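PDB 4LSW: D-2-hydroxyacid dehydrogensase protein from Ketogulonicigenium vulgare, which probably catalyses the NAD(P)-dependent interconversion of D-2-hydroxyacids and the corresponding 2-oxoacids. Local coordinates for residues D199-T204 with E221-E226; V215-I220 with D249-S254; I238-L243 with P268-L273. All blocks are in the same frame, centred on the assembly; numbering follows the deposited sequence.

Contact 1. Residues D199-T204 with E221-E226; sequences DFLFVT and EALGPE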
ATOM      1  N   ASP A 199       3.743 -22.646   2.553  1.00  5.43           N
ATOM      2  CA  ASP A 199       3.793 -22.768   1.114  1.00  5.46           C
ATOM      3  C   ASP A 199       3.585 -21.420   0.420  1.00  4.72           C
ATOM      4  O   ASP A 199       3.995 -21.238  -0.721  1.00  5.57           O
ATOM      5  CB  ASP A 199       2.723 -23.765   0.654  1.00  7.17           C
ATOM      6  CG  ASP A 199       2.859 -25.109   1.344  1.00  8.02           C
ATOM      7  OD1 ASP A 199       3.909 -25.743   1.137  1.00  7.91           O
ATOM      8  OD2 ASP A 199       1.950 -25.525   2.104  1.00  6.96           O
ATOM      9  N   PHE A 200       2.948 -20.486   1.122  1.00  4.99           N
ATOM     10  CA  PHE A 200       2.626 -19.165   0.600  1.00  4.02           C
ATOM     11  C   PHE A 200       2.918 -18.183   1.715  1.00  5.36           C
ATOM     12  O   PHE A 200       2.477 -18.399   2.840  1.00  5.35           O
ATOM     13  CB  PHE A 200       1.132 -19.067   0.256  1.00  3.64           C
ATOM     14  CG  PHE A 200       0.645 -20.115  -0.702  1.00  4.50           C
ATOM     15  CD1 PHE A 200       0.731 -19.910  -2.072  1.00  5.35           C
ATOM     16  CD2 PHE A 200       0.084 -21.299  -0.235  1.00  5.88           C
ATOM     17  CE1 PHE A 200       0.262 -20.872  -2.970  1.00  4.46           C
ATOM     18  CE2 PHE A 200      -0.373 -22.270  -1.130  1.00  6.85           C
ATOM     19  CZ  PHE A 200      -0.292 -22.053  -2.490  1.00  6.68           C
ATOM     20  N   LEU A 201       3.679 -17.133   1.424  1.00  4.68           N
ATOM     21  CA  LEU A 201       3.994 -16.113   2.434  1.00  4.27           C
ATOM     22  C   LEU A 201       3.530 -14.747   1.955  1.00  5.64           C
ATOM     23  O   LEU A 201       3.965 -14.272   0.895  1.00  6.23           O
ATOM     24  CB  LEU A 201       5.504 -16.054   2.696  1.00  4.99           C
ATOM     25  CG  LEU A 201       5.984 -15.014   3.710  1.00  5.02           C
ATOM     26  CD1 LEU A 201       5.438 -15.316   5.095  1.00  7.20           C
ATOM     27  CD2 LEU A 201       7.511 -14.955   3.738  1.00  7.38           C
ATOM     28  N   PHE A 202       2.638 -14.131   2.715  1.00  4.48           N
ATOM     29  CA  PHE A 202       2.137 -12.804   2.382  1.00  5.33           C
ATOM     30  C   PHE A 202       2.912 -11.763   3.160  1.00  6.09           C
ATOM     31  O   PHE A 202       3.040 -11.871   4.381  1.00  5.94           O
ATOM     32  CB  PHE A 202       0.650 -12.693   2.750  1.00  4.41           C
ATOM     33  CG  PHE A 202      -0.251 -13.505   1.868  1.00  4.02           C
ATOM     34  CD1 PHE A 202      -0.445 -14.865   2.105  1.00  5.90           C
ATOM     35  CD2 PHE A 202      -0.892 -12.914   0.791  1.00  4.57           C
ATOM     36  CE1 PHE A 202      -1.274 -15.622   1.290  1.00  5.40           C
ATOM     37  CE2 PHE A 202      -1.725 -13.671  -0.025  1.00  6.19           C
ATOM     38  CZ  PHE A 202      -1.913 -15.019   0.227  1.00  6.01           C
ATOM     39  N   VAL A 203       3.411 -10.748   2.466  1.00  6.05           N
ATOM     40  CA  VAL A 203       4.107  -9.654   3.130  1.00  5.80           C
ATOM     41  C   VAL A 203       3.152  -8.478   3.256  1.00  9.25           C
ATOM     42  O   VAL A 203       2.788  -7.836   2.257  1.00  8.57           O
ATOM     43  CB  VAL A 203       5.362  -9.243   2.368  1.00  7.27           C
ATOM     44  CG1 VAL A 203       6.107  -8.161   3.138  1.00 11.25           C
ATOM     45  CG2 VAL A 203       6.248 -10.452   2.161  1.00  8.26           C
ATOM     46  N   THR A 204       2.718  -8.245   4.490  1.00 10.07           N
ATOM     47  CA  THR A 204       1.705  -7.250   4.810  1.00 10.06           C
ATOM     48  C   THR A 204       2.203  -6.431   5.994  1.00 14.23           C
ATOM     49  O   THR A 204       1.512  -6.261   6.992  1.00 16.68           O
ATOM     50  CB  THR A 204       0.345  -7.922   5.121  1.00  8.94           C
ATOM     51  OG1 THR A 204       0.539  -9.012   6.029  1.00 11.63           O
ATOM     52  CG2 THR A 204      -0.261  -8.480   3.849  1.00 12.03           C
ATOM     53  N   GLU A 221      14.991 -18.015   1.253  1.00  6.42           N
ATOM     54  CA  GLU A 221      15.470 -19.389   1.121  1.00  6.35           C
ATOM     55  C   GLU A 221      14.637 -20.356   1.953  1.00  6.50           C
ATOM     56  O   GLU A 221      14.377 -21.483   1.541  1.00  7.04           O
ATOM     57  CB  GLU A 221      16.955 -19.485   1.495  1.00  8.73           C
ATOM     58  CG  GLU A 221      17.835 -18.863   0.433  1.00  9.51           C
ATOM     59  CD  GLU A 221      19.293 -19.217   0.574  1.00 12.20           C
ATOM     60  OE1 GLU A 221      19.720 -19.689   1.655  1.00 12.61           O
ATOM     61  OE2 GLU A 221      20.012 -19.009  -0.419  1.00 10.58           O
ATOM     62  N   ALA A 222      14.220 -19.901   3.122  1.00  6.23           N
ATOM     63  CA  ALA A 222      13.352 -20.702   3.972  1.00  6.03           C
ATOM     64  C   ALA A 222      11.967 -20.910   3.347  1.00  6.99           C
ATOM     65  O   ALA A 222      11.350 -21.960   3.537  1.00  6.86           O
ATOM     66  CB  ALA A 222      13.248 -20.088   5.372  1.00  6.10           C
ATOM     67  N   LEU A 223      11.489 -19.912   2.610  1.00  5.45           N
ATOM     68  CA  LEU A 223      10.220 -20.033   1.905  1.00  4.45           C
ATOM     69  C   LEU A 223      10.324 -21.167   0.884  1.00  6.17           C
ATOM     70  O   LEU A 223       9.405 -21.977   0.757  1.00  5.58           O
ATOM     71  CB  LEU A 223       9.846 -18.703   1.251  1.00  5.50           C
ATOM     72  CG  LEU A 223       8.491 -18.602   0.554  1.00  5.06           C
ATOM     73  CD1 LEU A 223       7.406 -19.195   1.455  1.00  5.38           C
ATOM     74  CD2 LEU A 223       8.220 -17.154   0.224  1.00  5.27           C
ATOM     75  N   GLY A 224      11.439 -21.232   0.166  1.00  6.11           N
ATOM     76  CA  GLY A 224      11.815 -22.474  -0.487  1.00  7.47           C
ATOM     77  C   GLY A 224      11.408 -22.657  -1.935  1.00  7.79           C
ATOM     78  O   GLY A 224      10.685 -21.835  -2.512  1.00  6.49           O
ATOM     79  N   PRO A 225      11.876 -23.754  -2.536  1.00  6.99           N
ATOM     80  CA  PRO A 225      11.780 -23.941  -3.989  1.00  6.11           C
ATOM     81  C   PRO A 225      10.376 -24.142  -4.516  1.00 10.04           C
ATOM     82  O   PRO A 225      10.157 -24.014  -5.725  1.00 10.68           O
ATOM     83  CB  PRO A 225      12.617 -25.212  -4.241  1.00  8.39           C
ATOM     84  CG  PRO A 225      12.723 -25.889  -2.911  1.00  9.08           C
ATOM     85  CD  PRO A 225      12.731 -24.772  -1.900  1.00  6.23           C
ATOM     86  N   GLU A 226       9.446 -24.471  -3.629  1.00  8.96           N
ATOM     87  CA  GLU A 226       8.049 -24.576  -4.020  1.00  8.47           C
ATOM     88  C   GLU A 226       7.180 -23.627  -3.213  1.00 10.98           C
ATOM     89  O   GLU A 226       5.959 -23.786  -3.154  1.00 11.45           O
ATOM     90  CB  GLU A 226       7.571 -26.021  -3.907  1.00 10.99           C
ATOM     91  CG  GLU A 226       8.348 -26.932  -4.858  1.00 10.89           C
ATOM     92  CD  GLU A 226       7.848 -28.356  -4.911  1.00 19.61           C
ATOM     93  OE1 GLU A 226       6.737 -28.634  -4.414  1.00 21.12           O
ATOM     94  OE2 GLU A 226       8.581 -29.206  -5.462  1.00 29.95           O
TER
HETATM   95  O   HOH W   1       3.536 -22.171  -3.296  1.00 10.89           O
HETATM   96  O   HOH W   2       5.324 -25.913  -1.204  1.00 16.71           O

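Contact 2. Residues V215-I220 with D249-S254; sequences VGRDVI and DGRLGS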
ATOM      1  N   VAL A 215      12.486  -9.202   4.897  1.00 11.68           N
ATOM      2  CA  VAL A 215      12.524 -10.305   3.944  1.00  9.81           C
ATOM      3  C   VAL A 215      13.800 -10.258   3.117  1.00 11.80           C
ATOM      4  O   VAL A 215      13.857  -9.602   2.075  1.00 12.46           O
ATOM      5  CB  VAL A 215      11.295 -10.317   3.009  1.00  8.64           C
ATOM      6  CG1 VAL A 215      11.324 -11.539   2.091  1.00  9.58           C
ATOM      7  CG2 VAL A 215      10.022 -10.307   3.836  1.00  9.78           C
ATOM      8  N   GLY A 216      14.817 -10.962   3.595  1.00  9.71           N
ATOM      9  CA  GLY A 216      16.077 -11.057   2.884  1.00  9.79           C
ATOM     10  C   GLY A 216      16.350 -12.472   2.399  1.00 10.46           C
ATOM     11  O   GLY A 216      15.448 -13.315   2.359  1.00  8.12           O
ATOM     12  N   ARG A 217      17.603 -12.747   2.045  1.00  9.26           N
ATOM     13  CA  ARG A 217      17.986 -14.065   1.533  1.00  7.11           C
ATOM     14  C   ARG A 217      17.551 -15.218   2.447  1.00  7.94           C
ATOM     15  O   ARG A 217      17.044 -16.225   1.959  1.00  7.76           O
ATOM     16  CB  ARG A 217      19.503 -14.155   1.287  1.00  9.36           C
ATOM     17  CG  ARG A 217      19.976 -15.549   0.880  1.00  9.71           C
ATOM     18  CD  ARG A 217      21.486 -15.597   0.592  1.00 11.25           C
ATOM     19  NE  ARG A 217      21.794 -15.372  -0.815  1.00  9.10           N
ATOM     20  CZ  ARG A 217      22.275 -16.304  -1.633  1.00  8.70           C
ATOM     21  NH1 ARG A 217      22.520 -17.531  -1.191  1.00 10.29           N
ATOM     22  NH2 ARG A 217      22.530 -16.005  -2.898  1.00  9.50           N
ATOM     23  N   ASP A 218      17.743 -15.084   3.759  1.00  9.20           N
ATOM     24  CA  ASP A 218      17.407 -16.186   4.652  1.00  9.57           C
ATOM     25  C   ASP A 218      15.905 -16.493   4.672  1.00  6.65           C
ATOM     26  O   ASP A 218      15.509 -17.661   4.660  1.00  7.31           O
ATOM     27  CB  ASP A 218      17.943 -15.943   6.074  1.00  8.70           C
ATOM     28  CG  ASP A 218      19.454 -16.048   6.158  1.00 14.14           C
ATOM     29  OD1 ASP A 218      20.053 -16.719   5.300  1.00 13.42           O
ATOM     30  OD2 ASP A 218      20.025 -15.457   7.095  1.00 18.57           O
ATOM     31  N   VAL A 219      15.081 -15.448   4.695  1.00  7.32           N
ATOM     32  CA  VAL A 219      13.629 -15.650   4.686  1.00  5.40           C
ATOM     33  C   VAL A 219      13.209 -16.267   3.360  1.00  8.19           C
ATOM     34  O   VAL A 219      12.430 -17.220   3.324  1.00  6.58           O
ATOM     35  CB  VAL A 219      12.878 -14.336   4.903  1.00  5.75           C
ATOM     36  CG1 VAL A 219      11.367 -14.543   4.725  1.00  5.68           C
ATOM     37  CG2 VAL A 219      13.184 -13.806   6.289  1.00  7.98           C
ATOM     38  N   ILE A 220      13.744 -15.723   2.274  1.00  6.33           N
ATOM     39  CA  ILE A 220      13.415 -16.192   0.935  1.00  4.80           C
ATOM     40  C   ILE A 220      13.813 -17.655   0.751  1.00  5.97           C
ATOM     41  O   ILE A 220      13.070 -18.458   0.188  1.00  7.61           O
ATOM     42  CB  ILE A 220      14.059 -15.286  -0.130  1.00  6.24           C
ATOM     43  CG1 ILE A 220      13.425 -13.891  -0.063  1.00  8.55           C
ATOM     44  CG2 ILE A 220      13.900 -15.905  -1.509  1.00  8.43           C
ATOM     45  CD1 ILE A 220      14.206 -12.819  -0.805  1.00 11.35           C
ATOM     46  N   ASP A 249      17.476 -18.807  -9.523  1.00 11.29           N
ATOM     47  CA  ASP A 249      18.156 -20.038  -9.107  1.00 12.54           C
ATOM     48  C   ASP A 249      17.218 -21.201  -8.822  1.00 12.87           C
ATOM     49  O   ASP A 249      17.652 -22.350  -8.728  1.00 15.54           O
ATOM     50  CB  ASP A 249      18.933 -19.811  -7.805  1.00 15.22           C
ATOM     51  CG  ASP A 249      20.200 -19.018  -7.995  1.00 19.63           C
ATOM     52  OD1 ASP A 249      20.607 -18.779  -9.154  1.00 17.56           O
ATOM     53  OD2 ASP A 249      20.790 -18.652  -6.957  1.00 16.20           O
ATOM     54  N   GLY A 250      15.940 -20.898  -8.630  1.00 12.63           N
ATOM     55  CA  GLY A 250      14.997 -21.909  -8.192  1.00 13.45           C
ATOM     56  C   GLY A 250      14.963 -22.099  -6.682  1.00 12.15           C
ATOM     57  O   GLY A 250      14.284 -22.994  -6.188  1.00 12.24           O
ATOM     58  N   ARG A 251      15.694 -21.262  -5.947  1.00  9.50           N
ATOM     59  CA  ARG A 251      15.658 -21.303  -4.489  1.00  8.54           C
ATOM     60  C   ARG A 251      14.315 -20.809  -3.926  1.00  7.99           C
ATOM     61  O   ARG A 251      13.929 -21.176  -2.814  1.00  8.52           O
ATOM     62  CB  ARG A 251      16.824 -20.513  -3.880  1.00 10.60           C
ATOM     63  CG  ARG A 251      18.174 -21.214  -3.984  1.00  9.61           C
ATOM     64  CD  ARG A 251      19.312 -20.393  -3.373  1.00  8.69           C
ATOM     65  NE  ARG A 251      19.661 -19.252  -4.221  1.00 10.80           N
ATOM     66  CZ  ARG A 251      19.571 -17.975  -3.858  1.00  8.81           C
ATOM     67  NH1 ARG A 251      19.894 -17.025  -4.730  1.00 10.59           N
ATOM     68  NH2 ARG A 251      19.175 -17.633  -2.643  1.00  8.10           N
ATOM     69  N   LEU A 252      13.626 -19.968  -4.693  1.00  8.56           N
ATOM     70  CA  LEU A 252      12.246 -19.585  -4.395  1.00  7.55           C
ATOM     71  C   LEU A 252      11.410 -20.008  -5.578  1.00  6.86           C
ATOM     72  O   LEU A 252      11.794 -19.778  -6.727  1.00  9.43           O
ATOM     73  CB  LEU A 252      12.112 -18.074  -4.207  1.00  7.10           C
ATOM     74  CG  LEU A 252      10.662 -17.617  -3.948  1.00  6.55           C
ATOM     75  CD1 LEU A 252      10.107 -18.265  -2.680  1.00  8.04           C
ATOM     76  CD2 LEU A 252      10.604 -16.122  -3.859  1.00  7.17           C
ATOM     77  N   GLY A 253      10.254 -20.600  -5.298  1.00  7.63           N
ATOM     78  CA  GLY A 253       9.392 -21.111  -6.350  1.00  8.32           C
ATOM     79  C   GLY A 253       8.759 -20.058  -7.239  1.00  8.76           C
ATOM     80  O   GLY A 253       8.793 -20.186  -8.468  1.00  9.77           O
ATOM     81  N   SER A 254       8.170 -19.033  -6.632  1.00  6.83           N
ATOM     82  CA  SER A 254       7.472 -18.007  -7.395  1.00  7.52           C
ATOM     83  C   SER A 254       7.188 -16.786  -6.538  1.00  5.61           C
ATOM     84  O   SER A 254       7.326 -16.827  -5.315  1.00  5.82           O
ATOM     85  CB  SER A 254       6.158 -18.554  -7.975  1.00  9.12           C
ATOM     86  OG  SER A 254       5.263 -18.927  -6.938  1.00 11.33           O
TER

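Contact 3. Residues I238-L243 with P268-L273; sequences IDEEAL and PRFRDL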
ATOM      1  N   ILE A 238      11.528  -5.838   1.282  1.00 15.53           N
ATOM      2  CA  ILE A 238      12.084  -6.989   0.574  1.00 11.42           C
ATOM      3  C   ILE A 238      13.400  -6.629  -0.119  1.00 13.70           C
ATOM      4  O   ILE A 238      13.509  -5.593  -0.781  1.00 14.10           O
ATOM      5  CB  ILE A 238      11.085  -7.565  -0.436  1.00 13.93           C
ATOM      6  CG1 ILE A 238       9.806  -7.990   0.294  1.00 18.53           C
ATOM      7  CG2 ILE A 238      11.683  -8.751  -1.183  1.00 14.67           C
ATOM      8  CD1 ILE A 238       8.755  -8.579  -0.611  1.00 19.17           C
ATOM      9  N   ASP A 239      14.398  -7.490   0.060  1.00 11.41           N
ATOM     10  CA  ASP A 239      15.664  -7.362  -0.653  1.00 11.96           C
ATOM     11  C   ASP A 239      15.436  -7.855  -2.086  1.00  9.84           C
ATOM     12  O   ASP A 239      15.410  -9.063  -2.342  1.00 10.44           O
ATOM     13  CB  ASP A 239      16.739  -8.201   0.051  1.00 11.46           C
ATOM     14  CG  ASP A 239      18.123  -8.059  -0.578  1.00 12.29           C
ATOM     15  OD1 ASP A 239      18.232  -7.718  -1.767  1.00 13.68           O
ATOM     16  OD2 ASP A 239      19.110  -8.318   0.145  1.00 15.40           O
ATOM     17  N   GLU A 240      15.263  -6.927  -3.022  1.00 12.82           N
ATOM     18  CA  GLU A 240      14.969  -7.295  -4.410  1.00 11.60           C
ATOM     19  C   GLU A 240      16.105  -8.029  -5.121  1.00  9.47           C
ATOM     20  O   GLU A 240      15.856  -8.893  -5.956  1.00 10.36           O
ATOM     21  CB  GLU A 240      14.519  -6.081  -5.239  1.00 12.72           C
ATOM     22  CG  GLU A 240      13.167  -5.513  -4.811  1.00 14.06           C
ATOM     23  CD  GLU A 240      12.573  -4.549  -5.823  1.00 17.35           C
ATOM     24  OE1 GLU A 240      13.199  -4.288  -6.875  1.00 17.86           O
ATOM     25  OE2 GLU A 240      11.460  -4.054  -5.560  1.00 16.48           O
ATOM     26  N   GLU A 241      17.350  -7.683  -4.798  1.00 11.78           N
ATOM     27  CA  GLU A 241      18.484  -8.411  -5.360  1.00 11.80           C
ATOM     28  C   GLU A 241      18.498  -9.865  -4.901  1.00  9.38           C
ATOM     29  O   GLU A 241      18.727 -10.777  -5.700  1.00 10.49           O
ATOM     30  CB  GLU A 241      19.799  -7.733  -4.973  1.00 13.48           C
ATOM     31  CG  GLU A 241      20.053  -6.410  -5.691  1.00 18.53           C
ATOM     32  CD  GLU A 241      20.260  -6.558  -7.196  1.00 17.90           C
ATOM     33  OE1 GLU A 241      20.549  -7.673  -7.675  1.00 19.49           O
ATOM     34  OE2 GLU A 241      20.129  -5.540  -7.899  1.00 23.73           O
ATOM     35  N   ALA A 242      18.219 -10.077  -3.616  1.00 11.85           N
ATOM     36  CA  ALA A 242      18.125 -11.431  -3.082  1.00  8.18           C
ATOM     37  C   ALA A 242      16.929 -12.161  -3.690  1.00  8.12           C
ATOM     38  O   ALA A 242      17.007 -13.362  -3.950  1.00  8.55           O
ATOM     39  CB  ALA A 242      18.010 -11.410  -1.584  1.00 10.09           C
ATOM     40  N   LEU A 243      15.831 -11.431  -3.899  1.00  9.44           N
ATOM     41  CA  LEU A 243      14.610 -12.024  -4.432  1.00 10.85           C
ATOM     42  C   LEU A 243      14.816 -12.463  -5.879  1.00  7.11           C
ATOM     43  O   LEU A 243      14.484 -13.589  -6.260  1.00  9.48           O
ATOM     44  CB  LEU A 243      13.452 -11.027  -4.329  1.00  7.44           C
ATOM     45  CG  LEU A 243      12.105 -11.463  -4.924  1.00  9.75           C
ATOM     46  CD1 LEU A 243      11.680 -12.780  -4.319  1.00 12.52           C
ATOM     47  CD2 LEU A 243      11.056 -10.400  -4.671  1.00  9.05           C
ATOM     48  N   PRO A 268      13.776  -4.366 -14.609  1.00 19.15           N
ATOM     49  CA  PRO A 268      13.455  -5.120 -15.830  1.00 22.56           C
ATOM     50  C   PRO A 268      13.600  -6.631 -15.661  1.00 20.19           C
ATOM     51  O   PRO A 268      12.926  -7.396 -16.348  1.00 22.09           O
ATOM     52  CB  PRO A 268      14.498  -4.620 -16.833  1.00 23.28           C
ATOM     53  CG  PRO A 268      14.883  -3.264 -16.341  1.00 26.06           C
ATOM     54  CD  PRO A 268      14.789  -3.321 -14.847  1.00 22.36           C
ATOM     55  N   ARG A 269      14.467  -7.054 -14.749  1.00 20.12           N
ATOM     56  CA  ARG A 269      14.724  -8.474 -14.558  1.00 20.80           C
ATOM     57  C   ARG A 269      13.499  -9.252 -14.067  1.00 19.75           C
ATOM     58  O   ARG A 269      13.399 -10.462 -14.284  1.00 19.54           O
ATOM     59  CB  ARG A 269      15.903  -8.675 -13.611  1.00 19.93           C
ATOM     60  CG  ARG A 269      17.247  -8.395 -14.260  1.00 19.59           C
ATOM     61  CD  ARG A 269      18.341  -8.437 -13.219  1.00 18.05           C
ATOM     62  NE  ARG A 269      18.120  -7.433 -12.184  1.00 19.81           N
ATOM     63  CZ  ARG A 269      18.827  -7.345 -11.065  1.00 13.98           C
ATOM     64  NH1 ARG A 269      19.815  -8.211 -10.835  1.00 21.40           N
ATOM     65  NH2 ARG A 269      18.566  -6.400 -10.172  1.00 15.50           N
ATOM     66  N   PHE A 270      12.565  -8.558 -13.421  1.00 18.37           N
ATOM     67  CA  PHE A 270      11.325  -9.194 -12.995  1.00 17.01           C
ATOM     68  C   PHE A 270      10.523  -9.677 -14.197  1.00 18.57           C
ATOM     69  O   PHE A 270       9.728 -10.611 -14.093  1.00 21.55           O
ATOM     70  CB  PHE A 270      10.482  -8.230 -12.149  1.00 16.77           C
ATOM     71  CG  PHE A 270      10.943  -8.106 -10.730  1.00 13.86           C
ATOM     72  CD1 PHE A 270      11.003  -9.225  -9.907  1.00 15.01           C
ATOM     73  CD2 PHE A 270      11.288  -6.868 -10.206  1.00 13.20           C
ATOM     74  CE1 PHE A 270      11.425  -9.112  -8.591  1.00 14.25           C
ATOM     75  CE2 PHE A 270      11.708  -6.746  -8.892  1.00 13.46           C
ATOM     76  CZ  PHE A 270      11.774  -7.875  -8.081  1.00 13.21           C
ATOM     77  N   ARG A 271      10.749  -9.035 -15.342  1.00 19.17           N
ATOM     78  CA  ARG A 271      10.029  -9.353 -16.566  1.00 24.72           C
ATOM     79  C   ARG A 271      10.579 -10.629 -17.213  1.00 21.81           C
ATOM     80  O   ARG A 271       9.856 -11.343 -17.910  1.00 21.41           O
ATOM     81  CB  ARG A 271      10.129  -8.165 -17.536  1.00 26.20           C
ATOM     82  CG  ARG A 271       9.113  -8.135 -18.658  1.00 31.23           C
ATOM     83  CD  ARG A 271       9.274  -6.871 -19.510  1.00 28.86           C
ATOM     84  NE  ARG A 271       8.495  -5.737 -19.012  1.00 28.09           N
ATOM     85  CZ  ARG A 271       9.012  -4.661 -18.425  1.00 25.68           C
ATOM     86  NH1 ARG A 271      10.324  -4.548 -18.261  1.00 28.83           N
ATOM     87  NH2 ARG A 271       8.216  -3.686 -18.010  1.00 25.93           N
ATOM     88  N   ASP A 272      11.857 -10.913 -16.959  1.00 21.90           N
ATOM     89  CA  ASP A 272      12.547 -12.057 -17.560  1.00 24.63           C
ATOM     90  C   ASP A 272      12.282 -13.388 -16.853  1.00 24.06           C
ATOM     91  O   ASP A 272      12.509 -14.458 -17.418  1.00 28.34           O
ATOM     92  CB  ASP A 272      14.062 -11.804 -17.588  1.00 21.77           C
ATOM     93  CG  ASP A 272      14.433 -10.534 -18.334  1.00 29.97           C
ATOM     94  OD1 ASP A 272      13.723 -10.181 -19.296  1.00 33.62           O
ATOM     95  OD2 ASP A 272      15.432  -9.893 -17.948  1.00 33.38           O
ATOM     96  N   LEU A 273      11.817 -13.321 -15.612  1.00 22.90           N
ATOM     97  CA  LEU A 273      11.585 -14.526 -14.822  1.00 20.37           C
ATOM     98  C   LEU A 273      10.259 -15.190 -15.204  1.00 22.21           C
ATOM     99  O   LEU A 273       9.282 -14.501 -15.484  1.00 26.54           O
ATOM    100  CB  LEU A 273      11.632 -14.184 -13.331  1.00 21.45           C
ATOM    101  CG  LEU A 273      12.970 -13.608 -12.854  1.00 18.93           C
ATOM    102  CD1 LEU A 273      12.808 -12.790 -11.576  1.00 19.16           C
ATOM    103  CD2 LEU A 273      13.976 -14.731 -12.654  1.00 19.64           C
TER

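Contact 1. Residues D199-T204 with E221-E226
Leu201 and Leu223 make the one direct side-chain contact between strand 200-203 and the end of helix 217-223. The apolar part is a branched end set against a methylene: CD2 of Leu223 stands 3.8 Å from CB of Leu201, and its CD1 lies 3.9 Å from the same CB, so both methyls of Leu223 rest against the CB of Leu201. Leu223 reaches this position because its CG is anti to the backbone N (chi1 -175°), which carries the branch toward the strand although its CB does not point there. CB of Leu201, for its part, points toward the helix segment.

The polar part runs through water. The carbonyl oxygens Asp199 O and Glu226 O are 4.0 Å apart and, being two acceptors, cannot bond each other directly; a water joins them. It donates to Asp199 O at 2.8 Å and to Glu226 O at 2.9 Å, and its oxygen also sits over one face of the Phe200 ring, toward the rim. A second water donates to OD1 of Asp199 at 2.7 Å and to Glu226 O at 3.0 Å. Glu226 O is therefore gripped by two waters, and the link involves both the main chain and the side chain of Asp199. The two carboxylates have cationic partners of their own, Arg147 for Asp199 and Arg141 for Glu226.

Gly224, with positive phi (95°), ends the helix and turns the chain toward the next strand. The contact thus lies within the beta-alpha-beta unit formed by strand 200-203, helix 217-223 and strand 228-231, with Leu201 also packed on Leu229 of the latter strand and on Leu194 of helix 191-196.

Contact 2. Residues V215-I220 with D249-S254
Ile220 and Leu252 form the buried, apolar end of this contact, Arg217 and Arg251 its more exposed, charged end. On the packed side, CG2 of Ile220 lies 3.9 Å from CB of Leu252, the two side chains crossing at about a right angle.

Toward solvent, the guanidinium groups of Arg217 and Arg251 stack face to face, their centres 3.9 Å apart and their planes at 18°. NH2 of Arg251 sits over the centre of the Arg217 group, and Arg217 NH2 comes within 3.4 Å of Arg251 NH1, two donors with no bond between them. The like charges are probably made tolerable by carboxylates: Glu221 forms salt bridges with both arginines, and Asp249 OD2 accepts from Arg251 NE at 3.0 Å and from its NH1 at 2.9 Å. This side-on grip lies in the guanidinium plane and helps fix the rotation of the Arg251 group. A bend at chi3 (-92°) turns the end of Arg217 onto it.

The contact joins helix 217-223 to the turn between helix 240-249 and strand 254-257; Ile220 also packs on Ala246 of helix 240-249, and Leu252 on Leu229 of strand 228-231.

Contact 3. Residues I238-L243 with P268-L273
Glu241 and Arg269 are joined by an end-on, two-pronged salt bridge. Arg269 NH2 donates to Glu241 OE2 at 2.9 Å with an N-H...O angle of 159°, and Arg269 NH1 donates to OE1 of Glu241 over a longer 3.3 Å. Both oxygens lie near the guanidinium plane, but the carboxylate is turned 46° against it: OE1 is met on its syn side, whereas OE2 is approached from well above the carboxylate plane. The CB of Glu241 points away from helix 269-272, and a bend at chi2 (-66°) brings the acid back to the arginine. Arg269 NH2 is shared with Asp267, so the cation pairs with two carboxylates. Replacing Arg269 with a leucine would probably leave the carboxylates of Glu241 and Asp267 without their shared cation and Glu241 freer to turn.

Asp239 sits at the N-cap of helix 240-249, and its OD1 accepts a capping bond from Ala242 N at 3.0 Å, met from above the carboxylate plane.

Further in, the ring of Phe270 is met at its edge. Glu240 OE1 lies 3.5 Å from CE2 of Phe270, near the ring plane, with the carboxylate turned nearly perpendicular to the ring; its other oxygen, OE2, is bonded by the backbone N of Glu261. Along the same rim, CD2 of Leu243 packs 4.1 Å from CE1 of Phe270. The Phe270 side chain also touches Ile244 of helix 240-249 and Leu257 of strand 254-257, so it bridges helix and sheet.

In this arrangement the start of helix 240-249 is tied to the short, weakly bonded helix that precedes edge strand 276-278 of the seven-stranded parallel sheet, within what is, by family, a Rossmann-type nucleotide-binding domain.

How the contacts relate
From the N terminus, strand 200-203 comes first, and contact 1 closes the loop from it through helix 217-223. Contact 2 starts on that helix before contact 1 has closed, so the two cross; it ends at the turn after helix 240-249. Contact 3 opens at 238-243, inside the span of contact 2, and closes at 268-273 beyond it, crossing contact 2 but following contact 1 in series. The joints are direct: Gly253 N probably donates to Gly224 O between contacts 1 and 2, and Leu243 packs on Leu252 between contacts 2 and 3. Together they tie successive strand-helix units of one parallel sheet, from strand 200-203 toward its edge at 276-278.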